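Local structure of acyl-CoA dehydrogenase (Mycobacterium thermoresistibile, 3NF4) at residues A[354-357]-A[358-362]. The protein binds flavin adenine dinucleotide and probably oxidises acyl-CoA thioesters to their trans-2-enoyl counterparts. Numbering follows the deposited sequence.
Sequences DYRV and ERYMR
From the loop just before helix 357-367, Arg356 lays its aliphatic stem against the phenol end of Tyr360 in the first turn, CD lying 3.5 Å from the Tyr360 OH. A backbone bond fixes the spacing of the two: Tyr360 N donates to Arg356 O over 3.2 Å, and that same oxygen sits over one face of the Tyr360 ring. Arginine suits this place because its methylenes can line the ring while its charged end travels on. With CG anti to the carbonyl carbon (chi1 -72°) and the chain extended to NE, the guanidinium reaches a water that accepts from Arg356 NH1 and lies 2.7 Å from Tyr360 OH. Arg359 runs alongside in the same direction, its NH2 3.7 Å from Arg356 NE, the two guanidinium planes 75° apart. Asp40 joins them, forming salt bridges with both, while Asp36 takes Arg356 NH1 and Glu363 takes Arg359 NH1.

Glu358 bends at chi2 (82°), and its two carboxylate oxygens suit the two-nitrogen edge of Arg362, four residues on. Arg362 grips it side-on, NE to OE2 at 2.8 Å and NH2 to OE1 at 2.9 Å, each oxygen met on its syn side. A further water donates to both Glu358 OE1 and Tyr355 O, tying the incoming loop to the helix. Val357 instead offers a nonpolar surface to Phe346 of helix 321-346, and Met361 N closes the next turn on Val357 O.

Thus the start of this helix in the C-terminal domain is pinned to helix 39-45 through charge: the Asp40 carboxylate, shared by Arg356 NE and Arg359 NH2, lets the guanidinium groups lie close and probably balances much of their charge.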
loop_
_atom_site.group_PDB
_atom_site.type_symbol
_atom_site.label_atom_id
_atom_site.label_comp_id
_atom_site.label_asym_id
_atom_site.label_seq_id
_atom_site.Cartn_x
_atom_site.Cartn_y
_atom_site.Cartn_z
ATOM N N ASP A 354 18.118 19.171 14.514
ATOM C CA ASP A 354 19.427 18.623 14.890
ATOM C C ASP A 354 19.971 17.580 13.891
ATOM O O ASP A 354 21.171 17.317 13.865
ATOM C CB ASP A 354 19.394 18.009 16.296
ATOM N N TYR A 355 19.093 16.971 13.097
ATOM C CA TYR A 355 19.515 16.029 12.061
ATOM C C TYR A 355 18.963 16.427 10.690
ATOM O O TYR A 355 18.083 17.294 10.593
ATOM C CB TYR A 355 19.110 14.590 12.429
ATOM C CG TYR A 355 19.708 14.141 13.723
ATOM C CD1 TYR A 355 21.021 13.635 13.782
ATOM C CD2 TYR A 355 18.990 14.264 14.893
ATOM C CE1 TYR A 355 21.593 13.252 15.007
ATOM C CE2 TYR A 355 19.534 13.889 16.109
ATOM C CZ TYR A 355 20.830 13.386 16.175
ATOM O OH TYR A 355 21.324 13.024 17.412
ATOM N N ARG A 356 19.479 15.770 9.648
ATOM C CA ARG A 356 19.120 16.037 8.242
ATOM C C ARG A 356 17.802 15.389 7.726
ATOM O O ARG A 356 17.232 15.848 6.743
ATOM C CB ARG A 356 20.291 15.620 7.343
ATOM C CG ARG A 356 21.497 16.548 7.424
ATOM C CD ARG A 356 22.590 16.109 6.437
ATOM N NE ARG A 356 23.650 17.113 6.299
ATOM C CZ ARG A 356 24.805 16.927 5.654
ATOM N NH1 ARG A 356 25.078 15.762 5.083
ATOM N NH2 ARG A 356 25.701 17.906 5.593
ATOM N N VAL A 357 17.329 14.325 8.375
ATOM C CA VAL A 357 16.199 13.537 7.843
ATOM C C VAL A 357 14.865 14.327 7.670
ATOM O O VAL A 357 14.083 14.025 6.762
ATOM C CB VAL A 357 15.999 12.194 8.599
ATOM C CG1 VAL A 357 17.194 11.298 8.362
ATOM C CG2 VAL A 357 15.807 12.421 10.116
ATOM N N GLU A 358 14.639 15.350 8.503
ATOM C CA GLU A 358 13.421 16.165 8.358
ATOM C C GLU A 358 13.490 17.015 7.089
ATOM O O GLU A 358 12.469 17.212 6.419
ATOM C CB GLU A 358 13.125 17.009 9.601
ATOM C CG GLU A 358 14.114 18.180 9.837
ATOM C CD GLU A 358 13.789 19.433 8.993
ATOM O OE1 GLU A 358 14.720 20.250 8.737
ATOM O OE2 GLU A 358 12.606 19.564 8.579
ATOM N N ARG A 359 14.694 17.480 6.734
ATOM C CA ARG A 359 14.881 18.161 5.449
ATOM C C ARG A 359 14.663 17.209 4.240
ATOM O O ARG A 359 14.028 17.594 3.240
ATOM C CB ARG A 359 16.266 18.828 5.390
ATOM C CG ARG A 359 16.621 19.421 4.012
ATOM C CD ARG A 359 17.839 20.429 4.039
ATOM N NE ARG A 359 19.117 19.823 4.471
ATOM C CZ ARG A 359 19.969 19.163 3.682
ATOM N NH1 ARG A 359 19.733 18.976 2.383
ATOM N NH2 ARG A 359 21.093 18.680 4.195
ATOM N N TYR A 360 15.197 15.981 4.329
ATOM C CA TYR A 360 15.105 15.015 3.208
ATOM C C TYR A 360 13.641 14.699 2.878
ATOM O O TYR A 360 13.272 14.660 1.704
ATOM C CB TYR A 360 15.924 13.723 3.468
ATOM C CG TYR A 360 17.463 13.900 3.502
ATOM C CD1 TYR A 360 18.093 14.973 2.856
ATOM C CD2 TYR A 360 18.278 12.979 4.168
ATOM C CE1 TYR A 360 19.482 15.136 2.893
ATOM C CE2 TYR A 360 19.634 13.131 4.212
ATOM C CZ TYR A 360 20.238 14.208 3.564
ATOM O OH TYR A 360 21.608 14.326 3.598
ATOM N N MET A 361 12.821 14.507 3.912
ATOM C CA MET A 361 11.376 14.360 3.779
ATOM C C MET A 361 10.649 15.523 3.080
ATOM O O MET A 361 9.735 15.297 2.305
ATOM C CB MET A 361 10.733 14.083 5.148
ATOM C CG MET A 361 9.296 13.666 5.036
ATOM S SD MET A 361 8.557 13.191 6.618
ATOM C CE MET A 361 6.811 13.281 6.203
ATOM N N ARG A 362 11.038 16.752 3.376
ATOM C CA ARG A 362 10.484 17.937 2.714
ATOM C C ARG A 362 10.946 18.036 1.232
ATOM O O ARG A 362 10.167 18.429 0.361
ATOM C CB ARG A 362 10.837 19.238 3.495
ATOM C CG ARG A 362 10.226 19.322 4.923
ATOM C CD ARG A 362 10.509 20.684 5.588
ATOM N NE ARG A 362 11.863 20.800 6.159
ATOM C CZ ARG A 362 12.845 21.571 5.680
ATOM N NH1 ARG A 362 12.674 22.304 4.583
ATOM N NH2 ARG A 362 14.034 21.599 6.284
HETATM O O HOH W 1 17.608 19.813 8.847
HETATM O O HOH W 2 23.414 12.916 4.999
#